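Local coordinates for protein pentalenene synthase (Streptomyces chartreusis NRRL 3882, PDB 6Q4S) that probably cyclizes (2E,6E)-farnesyl diphosphate, with magnesium as cofactor, to the bicyclic sesquiterpene alcohol 7-epi-alpha-eudesmol, releasing diphosphate, at residues 48-58 against 70-81; 28-36 against 118-126. All blocks are in the same frame, centred on the assembly; numbering follows the deposited sequence.

Interaction 1 of 2, residues 48-58 against 70-81; sequences WDLPQAAARTY and MNWFSLAFLFDD
Helix 50-57 runs across helix 70-79 with the axes 9.2 Å apart at closest approach and their directions 124° from each other, P51 passing M70 and L50 passing F73. This is helix-to-helix packing within the all-helical class I terpene synthase fold, and F73 illustrates knobs-into-holes packing: its ring enters the hole formed by L50, A53, A54 and T57. The small alanines leave room for it. A53 CB reaches F73 CE1 at 3.7 Å, and T57 OG1 comes to the ring edge, 3.6 Å from F73 CE2. That hydroxyl is turned back to its own helix, where it donates to A53 O at 2.9 Å; the same carbonyl also accepts from T57 N, so the polar atom beside the phenyl ring is satisfied locally. One turn beyond F73, F77 offers one ring face to both methyls of L50. L50 CD2 stands 3.9 Å from the F77 ring centroid and only 4° off the normal, a CH-pi contact over the middle of the face, while CD1 reaches the CB and CG end of the same residue. M70 carries the start of the contact: with CG beside the backbone N (chi1 -61°) and the chain extended beyond it, the terminal CE lies alongside P51, 3.5 Å from P51 O. At the other end, W48 slides past F77 and touches L78 CD2; the poorly ordered D81 lies at its edge, next to D80, the first aspartate of the DDXXD motif and probably a magnesium ligand. No hydrogen bond joins the two segments. Y58 crosses W72 at about a right angle, and its hydroxyl, hydrogen-bonded to S186 O outside the contact, comes to the indole edge with Y58 OH 3.5 Å from W72 CZ3.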
loop_
_atom_site.group_PDB
_atom_site.type_symbol
_atom_site.label_atom_id
_atom_site.label_comp_id
_atom_site.label_asym_id
_atom_site.label_seq_id
_atom_site.Cartn_x
_atom_site.Cartn_y
_atom_site.Cartn_z
ATOM N N TRP A 48 24.866 -16.532 -7.938
ATOM C CA TRP A 48 24.433 -15.131 -8.050
ATOM C C TRP A 48 25.061 -14.241 -6.978
ATOM O O TRP A 48 24.985 -13.004 -7.077
ATOM C CB TRP A 48 22.912 -15.008 -7.975
ATOM C CG TRP A 48 22.120 -15.908 -8.897
ATOM C CD1 TRP A 48 22.572 -16.536 -10.050
ATOM C CD2 TRP A 48 20.724 -16.274 -8.749
ATOM N NE1 TRP A 48 21.544 -17.271 -10.610
ATOM C CE2 TRP A 48 20.402 -17.135 -9.838
ATOM C CE3 TRP A 48 19.701 -15.936 -7.808
ATOM C CZ2 TRP A 48 19.092 -17.686 -10.009
ATOM C CZ3 TRP A 48 18.420 -16.486 -7.961
ATOM C CH2 TRP A 48 18.125 -17.360 -9.069
ATOM N N ASP A 49 25.640 -14.859 -5.933
ATOM C CA ASP A 49 26.195 -14.147 -4.751
ATOM C C ASP A 49 25.338 -12.992 -4.209
ATOM O O ASP A 49 25.814 -11.880 -3.953
ATOM C CB ASP A 49 27.673 -13.734 -4.965
ATOM C CG ASP A 49 28.433 -13.565 -3.596
ATOM O OD1 ASP A 49 27.848 -13.954 -2.496
ATOM O OD2 ASP A 49 29.594 -13.049 -3.618
ATOM N N LEU A 50 24.043 -13.266 -4.005
ATOM C CA LEU A 50 23.161 -12.280 -3.353
ATOM C C LEU A 50 23.595 -11.836 -1.956
ATOM O O LEU A 50 23.478 -10.693 -1.625
ATOM C CB LEU A 50 21.746 -12.804 -3.258
ATOM C CG LEU A 50 21.074 -13.032 -4.591
ATOM C CD1 LEU A 50 19.577 -13.158 -4.303
ATOM C CD2 LEU A 50 21.312 -11.918 -5.591
ATOM N N PRO A 51 24.173 -12.738 -1.144
ATOM C CA PRO A 51 24.696 -12.266 0.160
ATOM C C PRO A 51 25.630 -11.064 0.038
ATOM O O PRO A 51 25.533 -10.111 0.769
ATOM C CB PRO A 51 25.403 -13.501 0.692
ATOM C CG PRO A 51 24.548 -14.581 0.157
ATOM C CD PRO A 51 24.238 -14.195 -1.249
ATOM N N GLN A 52 26.482 -11.080 -0.971
ATOM C CA GLN A 52 27.371 -9.977 -1.146
ATOM C C GLN A 52 26.647 -8.716 -1.458
ATOM O O GLN A 52 26.959 -7.647 -0.931
ATOM C CB GLN A 52 28.429 -10.350 -2.213
ATOM C CG GLN A 52 29.459 -9.275 -2.430
ATOM C CD GLN A 52 30.136 -9.401 -3.796
ATOM O OE1 GLN A 52 30.271 -10.492 -4.360
ATOM N NE2 GLN A 52 30.507 -8.279 -4.341
ATOM N N ALA A 53 25.624 -8.778 -2.321
ATOM C CA ALA A 53 24.850 -7.579 -2.592
ATOM C C ALA A 53 24.235 -7.032 -1.305
ATOM O O ALA A 53 24.275 -5.793 -1.039
ATOM C CB ALA A 53 23.765 -7.911 -3.629
ATOM N N ALA A 54 23.650 -7.941 -0.497
ATOM C CA ALA A 54 23.034 -7.454 0.765
ATOM C C ALA A 54 24.036 -6.754 1.700
ATOM O O ALA A 54 23.758 -5.719 2.327
ATOM C CB ALA A 54 22.348 -8.592 1.456
ATOM N N ALA A 55 25.228 -7.339 1.788
ATOM C CA ALA A 55 26.308 -6.770 2.623
ATOM C C ALA A 55 26.756 -5.388 2.164
ATOM O O ALA A 55 27.152 -4.545 2.986
ATOM C CB ALA A 55 27.499 -7.753 2.647
ATOM N N ARG A 56 26.686 -5.122 0.857
ATOM C CA ARG A 56 27.069 -3.764 0.280
ATOM C C ARG A 56 25.967 -2.751 0.281
ATOM O O ARG A 56 26.196 -1.556 0.373
ATOM C CB ARG A 56 27.539 -3.991 -1.145
ATOM C CG ARG A 56 28.780 -4.842 -1.310
ATOM C CD ARG A 56 29.136 -4.922 -2.803
ATOM N NE ARG A 56 30.355 -5.687 -3.029
ATOM C CZ ARG A 56 31.572 -5.163 -2.833
ATOM N NH1 ARG A 56 31.725 -3.902 -2.440
ATOM N NH2 ARG A 56 32.635 -5.897 -3.053
ATOM N N THR A 57 24.710 -3.226 0.184
ATOM C CA THR A 57 23.574 -2.313 0.224
ATOM C C THR A 57 22.962 -1.977 1.596
ATOM O O THR A 57 22.338 -0.891 1.764
ATOM C CB THR A 57 22.435 -2.775 -0.722
ATOM O OG1 THR A 57 21.992 -4.090 -0.405
ATOM C CG2 THR A 57 22.964 -2.800 -2.127
ATOM N N TYR A 58 23.147 -2.863 2.562
ATOM C CA TYR A 58 22.672 -2.623 3.938
ATOM C C TYR A 58 23.877 -2.740 4.910
ATOM O O TYR A 58 23.919 -3.625 5.744
ATOM C CB TYR A 58 21.586 -3.638 4.306
ATOM C CG TYR A 58 20.364 -3.491 3.400
ATOM C CD1 TYR A 58 19.663 -2.299 3.375
ATOM C CD2 TYR A 58 19.981 -4.505 2.559
ATOM C CE1 TYR A 58 18.605 -2.111 2.506
ATOM C CE2 TYR A 58 18.915 -4.318 1.686
ATOM C CZ TYR A 58 18.260 -3.129 1.650
ATOM O OH TYR A 58 17.160 -2.900 0.831
ATOM N N MET A 70 19.310 -10.814 3.784
ATOM C CA MET A 70 19.676 -11.763 2.783
ATOM C C MET A 70 18.512 -12.678 2.451
ATOM O O MET A 70 18.296 -13.039 1.285
ATOM C CB MET A 70 20.855 -12.622 3.188
ATOM C CG MET A 70 22.123 -11.785 3.454
ATOM S SD MET A 70 23.466 -12.892 3.955
ATOM C CE MET A 70 24.774 -11.655 3.847
ATOM N N ASN A 71 17.777 -13.101 3.484
ATOM C CA ASN A 71 16.675 -13.970 3.228
ATOM C C ASN A 71 15.647 -13.229 2.248
ATOM O O ASN A 71 15.184 -13.794 1.244
ATOM C CB ASN A 71 16.009 -14.404 4.555
ATOM C CG ASN A 71 16.908 -15.284 5.421
ATOM O OD1 ASN A 71 17.877 -15.899 4.952
ATOM N ND2 ASN A 71 16.481 -15.458 6.664
ATOM N N TRP A 72 15.277 -12.044 2.624
ATOM C CA TRP A 72 14.433 -11.185 1.786
ATOM C C TRP A 72 14.937 -10.999 0.358
ATOM O O TRP A 72 14.231 -11.303 -0.593
ATOM C CB TRP A 72 14.353 -9.862 2.417
ATOM C CG TRP A 72 13.489 -8.907 1.738
ATOM C CD1 TRP A 72 12.267 -9.126 1.190
ATOM C CD2 TRP A 72 13.782 -7.563 1.548
ATOM N NE1 TRP A 72 11.760 -7.965 0.667
ATOM C CE2 TRP A 72 12.686 -6.984 0.852
ATOM C CE3 TRP A 72 14.882 -6.771 1.859
ATOM C CZ2 TRP A 72 12.634 -5.628 0.565
ATOM C CZ3 TRP A 72 14.853 -5.468 1.545
ATOM C CH2 TRP A 72 13.738 -4.889 0.901
ATOM N N PHE A 73 16.188 -10.570 0.234
ATOM C CA PHE A 73 16.861 -10.522 -1.035
ATOM C C PHE A 73 16.611 -11.769 -1.878
ATOM O O PHE A 73 16.374 -11.655 -3.056
ATOM C CB PHE A 73 18.373 -10.403 -0.855
ATOM C CG PHE A 73 18.965 -9.146 -1.351
ATOM C CD1 PHE A 73 19.487 -9.084 -2.614
ATOM C CD2 PHE A 73 19.119 -8.049 -0.519
ATOM C CE1 PHE A 73 20.086 -7.933 -3.074
ATOM C CE2 PHE A 73 19.775 -6.896 -0.954
ATOM C CZ PHE A 73 20.227 -6.832 -2.229
ATOM N N SER A 74 16.731 -12.956 -1.296
ATOM C CA SER A 74 16.571 -14.133 -2.051
ATOM C C SER A 74 15.148 -14.302 -2.638
ATOM O O SER A 74 15.025 -14.974 -3.672
ATOM C CB SER A 74 16.957 -15.409 -1.255
ATOM O OG SER A 74 16.028 -15.726 -0.241
ATOM N N LEU A 75 14.122 -13.756 -1.954
ATOM C CA LEU A 75 12.703 -13.987 -2.305
ATOM C C LEU A 75 12.421 -13.449 -3.669
ATOM O O LEU A 75 11.908 -14.161 -4.511
ATOM C CB LEU A 75 11.702 -13.359 -1.296
ATOM C CG LEU A 75 11.803 -14.069 0.022
ATOM C CD1 LEU A 75 10.893 -13.503 1.080
ATOM C CD2 LEU A 75 11.590 -15.547 -0.154
ATOM N N ALA A 76 12.792 -12.211 -3.879
ATOM C CA ALA A 76 12.591 -11.580 -5.142
ATOM C C ALA A 76 13.312 -12.297 -6.282
ATOM O O ALA A 76 12.750 -12.471 -7.339
ATOM C CB ALA A 76 13.062 -10.157 -5.057
ATOM N N PHE A 77 14.573 -12.645 -6.098
ATOM C CA PHE A 77 15.352 -13.265 -7.150
ATOM C C PHE A 77 14.977 -14.713 -7.421
ATOM O O PHE A 77 15.139 -15.200 -8.525
ATOM C CB PHE A 77 16.844 -13.205 -6.834
ATOM C CG PHE A 77 17.456 -11.843 -7.020
ATOM C CD1 PHE A 77 17.297 -10.824 -6.045
ATOM C CD2 PHE A 77 18.224 -11.569 -8.157
ATOM C CE1 PHE A 77 17.864 -9.566 -6.229
ATOM C CE2 PHE A 77 18.803 -10.295 -8.341
ATOM C CZ PHE A 77 18.635 -9.302 -7.367
ATOM N N LEU A 78 14.508 -15.416 -6.405
ATOM C CA LEU A 78 14.060 -16.774 -6.601
ATOM C C LEU A 78 12.650 -16.809 -7.152
ATOM O O LEU A 78 12.242 -17.821 -7.682
ATOM C CB LEU A 78 14.111 -17.566 -5.322
ATOM C CG LEU A 78 15.549 -18.047 -5.033
ATOM C CD1 LEU A 78 15.689 -18.583 -3.630
ATOM C CD2 LEU A 78 16.012 -19.051 -6.094
ATOM N N PHE A 79 11.917 -15.729 -6.984
ATOM C CA PHE A 79 10.491 -15.694 -7.323
ATOM C C PHE A 79 10.156 -16.335 -8.690
ATOM O O PHE A 79 9.527 -17.428 -8.658
ATOM C CB PHE A 79 9.933 -14.290 -7.104
ATOM C CG PHE A 79 8.489 -14.123 -7.458
ATOM C CD1 PHE A 79 7.596 -15.119 -7.313
ATOM C CD2 PHE A 79 8.041 -12.893 -7.861
ATOM C CE1 PHE A 79 6.261 -14.923 -7.639
ATOM C CE2 PHE A 79 6.708 -12.690 -8.191
ATOM C CZ PHE A 79 5.824 -13.731 -8.097
ATOM N N ASP A 80 10.589 -15.794 -9.849
ATOM C CA ASP A 80 10.379 -16.569 -11.183
ATOM C C ASP A 80 10.603 -18.099 -11.139
ATOM O O ASP A 80 9.784 -18.900 -11.624
ATOM C CB ASP A 80 11.181 -16.024 -12.386
ATOM C CG ASP A 80 12.319 -15.123 -11.980
ATOM O OD1 ASP A 80 13.279 -15.633 -11.333
ATOM O OD2 ASP A 80 12.215 -13.900 -12.280
ATOM N N ASP A 81 11.687 -18.485 -10.481
ATOM C CA ASP A 81 12.145 -19.885 -10.444
ATOM C C ASP A 81 11.297 -20.806 -9.520
ATOM O O ASP A 81 11.572 -21.987 -9.411
ATOM C CB ASP A 81 13.675 -19.943 -10.122
ATOM C CG ASP A 81 14.528 -19.010 -11.057
ATOM O OD1 ASP A 81 13.975 -18.436 -12.020
ATOM O OD2 ASP A 81 15.736 -18.829 -10.827
#

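Interaction 2 of 2, residues 28-36 against 118-126; sequences RWVWEMRLV and PITLAWAEV
A122 presents its methyl to three side chains of the 28-36 segment, and the contact builds outward from there. W29 supplies the benzo end of its indole, with W29 CH2 3.9 Å from A122 CB; L35 adds its CD1 methyl, and M33 brings its terminal methyl down onto the backbone, M33 CE lying 3.7 Å from A122 CA. M33 CG, set beside the backbone N (chi1 -56°), sits over one face of the W29 ring near its rim, and the bends at chi2 and chi3 bring SD and CE to A122 and E125. Further along helix 118-126, V126 crosses the indole at about a right angle, its CG2 3.8 Å from W29 CZ2. At the opposite end of the contact P118 packs its CB 3.5 Å from M33 O, in the loop that follows helix 28-32. That loop opens with a Schellman motif, in which R34 has positive phi and L35 N bonds back to V30 O. Here one water joins the two backbones, donating to M33 O at 2.6 Å and to P118 O at 2.8 Å. The polar edge also holds a direct link from W29, whose NE1 donates to E125 OE2 at 2.9 Å with an N-H...O angle of 153°. The nitrogen meets the syn side of that oxygen but 31° out of the carboxylate plane, and the other oxygen, OE1, faces the sulfur and methyl of M33. E32 carries a like charge not far from E125, which could raise the proton affinity of either. Helix 63-79 lies beneath: N71 and S74 pack on W29, F79 on I119 and W72 on V126. Helix 90-103 flanks T120, so the contact ties helix 19-32 to helix 118-131 over helix 63-79.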
loop_
_atom_site.group_PDB
_atom_site.type_symbol
_atom_site.label_atom_id
_atom_site.label_comp_id
_atom_site.label_asym_id
_atom_site.label_seq_id
_atom_site.Cartn_x
_atom_site.Cartn_y
_atom_site.Cartn_z
ATOM N N ARG A 28 21.473 -21.988 4.695
ATOM C CA ARG A 28 20.684 -23.049 5.340
ATOM C C ARG A 28 19.187 -22.751 5.311
ATOM O O ARG A 28 18.371 -23.653 5.091
ATOM C CB ARG A 28 21.156 -23.190 6.783
ATOM C CG ARG A 28 22.390 -24.132 6.799
ATOM C CD ARG A 28 23.361 -23.737 7.870
ATOM N NE ARG A 28 22.692 -23.892 9.114
ATOM C CZ ARG A 28 22.834 -23.105 10.153
ATOM N NH1 ARG A 28 23.659 -22.070 10.130
ATOM N NH2 ARG A 28 22.115 -23.385 11.238
ATOM N N TRP A 29 18.872 -21.475 5.509
ATOM C CA TRP A 29 17.476 -21.007 5.444
ATOM C C TRP A 29 16.825 -21.265 4.083
ATOM O O TRP A 29 15.678 -21.706 4.031
ATOM C CB TRP A 29 17.427 -19.567 5.851
ATOM C CG TRP A 29 16.020 -18.918 5.885
ATOM C CD1 TRP A 29 15.183 -18.817 6.979
ATOM C CD2 TRP A 29 15.369 -18.209 4.818
ATOM N NE1 TRP A 29 14.045 -18.109 6.635
ATOM C CE2 TRP A 29 14.144 -17.697 5.333
ATOM C CE3 TRP A 29 15.703 -17.942 3.494
ATOM C CZ2 TRP A 29 13.233 -16.971 4.539
ATOM C CZ3 TRP A 29 14.777 -17.215 2.681
ATOM C CH2 TRP A 29 13.562 -16.751 3.219
ATOM N N VAL A 30 17.515 -21.006 2.974
ATOM C CA VAL A 30 16.873 -21.250 1.677
ATOM C C VAL A 30 16.443 -22.711 1.522
ATOM O O VAL A 30 15.393 -23.022 0.906
ATOM C CB VAL A 30 17.612 -20.734 0.398
ATOM C CG1 VAL A 30 17.935 -19.258 0.523
ATOM C CG2 VAL A 30 18.841 -21.511 0.065
ATOM N N TRP A 31 17.240 -23.620 2.057
ATOM C CA TRP A 31 16.773 -25.038 2.155
ATOM C C TRP A 31 15.649 -25.360 3.159
ATOM O O TRP A 31 14.723 -26.093 2.888
ATOM C CB TRP A 31 17.987 -25.948 2.503
ATOM C CG TRP A 31 18.848 -26.206 1.371
ATOM C CD1 TRP A 31 20.042 -25.602 1.072
ATOM C CD2 TRP A 31 18.623 -27.174 0.372
ATOM N NE1 TRP A 31 20.583 -26.166 -0.068
ATOM C CE2 TRP A 31 19.704 -27.118 -0.524
ATOM C CE3 TRP A 31 17.595 -28.069 0.118
ATOM C CZ2 TRP A 31 19.785 -27.937 -1.624
ATOM C CZ3 TRP A 31 17.692 -28.890 -1.017
ATOM C CH2 TRP A 31 18.758 -28.810 -1.856
ATOM N N GLU A 32 15.736 -24.809 4.326
ATOM C CA GLU A 32 14.729 -25.015 5.359
ATOM C C GLU A 32 13.373 -24.515 4.819
ATOM O O GLU A 32 12.361 -25.170 5.005
ATOM C CB GLU A 32 15.122 -24.183 6.581
ATOM C CG GLU A 32 14.189 -24.271 7.778
ATOM C CD GLU A 32 14.327 -23.167 8.788
ATOM O OE1 GLU A 32 15.381 -22.501 8.824
ATOM O OE2 GLU A 32 13.366 -22.962 9.572
ATOM N N MET A 33 13.376 -23.387 4.095
ATOM C CA MET A 33 12.081 -22.816 3.588
ATOM C C MET A 33 11.681 -23.388 2.246
ATOM O O MET A 33 10.678 -22.987 1.665
ATOM C CB MET A 33 12.191 -21.292 3.521
ATOM C CG MET A 33 12.561 -20.647 4.823
ATOM S SD MET A 33 11.506 -21.124 6.199
ATOM C CE MET A 33 10.044 -20.175 5.699
ATOM N N ARG A 34 12.468 -24.325 1.718
ATOM C CA ARG A 34 12.138 -25.065 0.518
ATOM C C ARG A 34 12.088 -24.182 -0.725
ATOM O O ARG A 34 11.445 -24.542 -1.707
ATOM C CB ARG A 34 10.864 -25.914 0.697
ATOM C CG ARG A 34 10.912 -26.810 1.920
ATOM C CD ARG A 34 9.552 -27.242 2.448
ATOM N NE ARG A 34 9.319 -28.674 2.258
ATOM C CZ ARG A 34 9.945 -29.685 2.900
ATOM N NH1 ARG A 34 10.901 -29.478 3.815
ATOM N NH2 ARG A 34 9.604 -30.943 2.614
ATOM N N LEU A 35 12.871 -23.099 -0.705
ATOM C CA LEU A 35 13.010 -22.181 -1.854
ATOM C C LEU A 35 13.873 -22.745 -2.946
ATOM O O LEU A 35 13.732 -22.353 -4.090
ATOM C CB LEU A 35 13.556 -20.830 -1.401
ATOM C CG LEU A 35 12.605 -20.164 -0.406
ATOM C CD1 LEU A 35 13.224 -18.917 0.159
ATOM C CD2 LEU A 35 11.273 -19.851 -1.110
ATOM N N VAL A 36 14.824 -23.602 -2.589
ATOM C CA VAL A 36 15.526 -24.409 -3.551
ATOM C C VAL A 36 15.174 -25.870 -3.223
ATOM O O VAL A 36 14.924 -26.241 -2.026
ATOM C CB VAL A 36 17.046 -24.165 -3.551
ATOM C CG1 VAL A 36 17.383 -22.700 -3.731
ATOM C CG2 VAL A 36 17.687 -24.684 -2.292
ATOM N N PRO A 118 6.012 -22.265 -0.930
ATOM C CA PRO A 118 7.222 -21.921 -0.190
ATOM C C PRO A 118 7.514 -20.409 -0.149
ATOM O O PRO A 118 7.814 -19.865 0.922
ATOM C CB PRO A 118 8.323 -22.682 -0.971
ATOM C CG PRO A 118 7.608 -23.870 -1.516
ATOM C CD PRO A 118 6.227 -23.386 -1.863
ATOM N N ILE A 119 7.436 -19.726 -1.287
ATOM C CA ILE A 119 7.728 -18.288 -1.319
ATOM C C ILE A 119 6.799 -17.438 -0.419
ATOM O O ILE A 119 7.273 -16.527 0.272
ATOM C CB ILE A 119 7.779 -17.760 -2.734
ATOM C CG1 ILE A 119 8.439 -16.378 -2.747
ATOM C CG2 ILE A 119 6.392 -17.631 -3.346
ATOM C CD1 ILE A 119 9.176 -16.176 -4.041
ATOM N N THR A 120 5.500 -17.784 -0.340
ATOM C CA THR A 120 4.541 -16.927 0.392
ATOM C C THR A 120 4.707 -17.154 1.869
ATOM O O THR A 120 4.635 -16.226 2.655
ATOM C CB THR A 120 3.087 -17.109 -0.067
ATOM O OG1 THR A 120 2.600 -18.465 0.109
ATOM C CG2 THR A 120 2.968 -16.729 -1.520
ATOM N N LEU A 121 4.985 -18.400 2.243
ATOM C CA LEU A 121 5.307 -18.704 3.637
ATOM C C LEU A 121 6.593 -18.063 4.085
ATOM O O LEU A 121 6.652 -17.553 5.195
ATOM C CB LEU A 121 5.372 -20.232 3.841
ATOM C CG LEU A 121 4.001 -20.919 3.606
ATOM C CD1 LEU A 121 4.228 -22.401 3.273
ATOM C CD2 LEU A 121 3.047 -20.758 4.785
ATOM N N ALA A 122 7.606 -18.082 3.230
ATOM C CA ALA A 122 8.877 -17.435 3.500
ATOM C C ALA A 122 8.674 -15.971 3.693
ATOM O O ALA A 122 9.183 -15.388 4.656
ATOM C CB ALA A 122 9.881 -17.697 2.409
ATOM N N TRP A 123 7.931 -15.347 2.782
ATOM C CA TRP A 123 7.660 -13.923 2.937
ATOM C C TRP A 123 6.824 -13.602 4.149
ATOM O O TRP A 123 7.107 -12.626 4.828
ATOM C CB TRP A 123 7.057 -13.350 1.639
ATOM C CG TRP A 123 6.717 -11.899 1.640
ATOM C CD1 TRP A 123 5.506 -11.387 1.253
ATOM C CD2 TRP A 123 7.530 -10.753 2.015
ATOM N NE1 TRP A 123 5.532 -10.018 1.323
ATOM C CE2 TRP A 123 6.746 -9.602 1.799
ATOM C CE3 TRP A 123 8.825 -10.588 2.490
ATOM C CZ2 TRP A 123 7.204 -8.291 2.071
ATOM C CZ3 TRP A 123 9.287 -9.284 2.758
ATOM C CH2 TRP A 123 8.464 -8.153 2.569
ATOM N N ALA A 124 5.797 -14.374 4.466
ATOM C CA ALA A 124 5.084 -14.055 5.704
ATOM C C ALA A 124 6.024 -14.008 6.913
ATOM O O ALA A 124 5.858 -13.150 7.832
ATOM C CB ALA A 124 3.943 -15.001 5.957
ATOM N N GLU A 125 7.028 -14.890 6.914
ATOM C CA GLU A 125 8.032 -14.904 7.995
ATOM C C GLU A 125 8.897 -13.675 7.984
ATOM O O GLU A 125 8.980 -13.029 8.994
ATOM C CB GLU A 125 8.927 -16.170 7.951
ATOM C CG GLU A 125 9.973 -16.165 9.084
ATOM C CD GLU A 125 11.079 -17.205 8.896
ATOM O OE1 GLU A 125 10.729 -18.392 9.059
ATOM O OE2 GLU A 125 12.245 -16.814 8.578
ATOM N N VAL A 126 9.456 -13.339 6.816
ATOM C CA VAL A 126 10.390 -12.246 6.673
ATOM C C VAL A 126 9.770 -10.942 7.018
ATOM O O VAL A 126 10.423 -10.109 7.655
ATOM C CB VAL A 126 11.093 -12.248 5.293
ATOM C CG1 VAL A 126 11.805 -10.955 4.928
ATOM C CG2 VAL A 126 12.022 -13.439 5.192
HETATM O O HOH W 1 8.727 -21.713 2.843
#

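In the fold
Both contacts involve helix 63-79: interaction 1 includes it, interaction 2 lies against it. Interaction 1 lies about 9 Å from the chain centre; interaction 2, at about 19 Å, joins two helices that pack against the same helix elsewhere. Their centres are 13 Å apart, and N71, S74, W72 and L75 of the first meet W29, W123 and I119 of the second. The 48-58/70-81 contact is nested within the loop closed by 28-36/118-126. The deeper pair is held by aromatic and aliphatic fit with no hydrogen bond between segments, whereas the more peripheral one adds an indole-carboxylate bond and a bridging water to its smaller apolar patch.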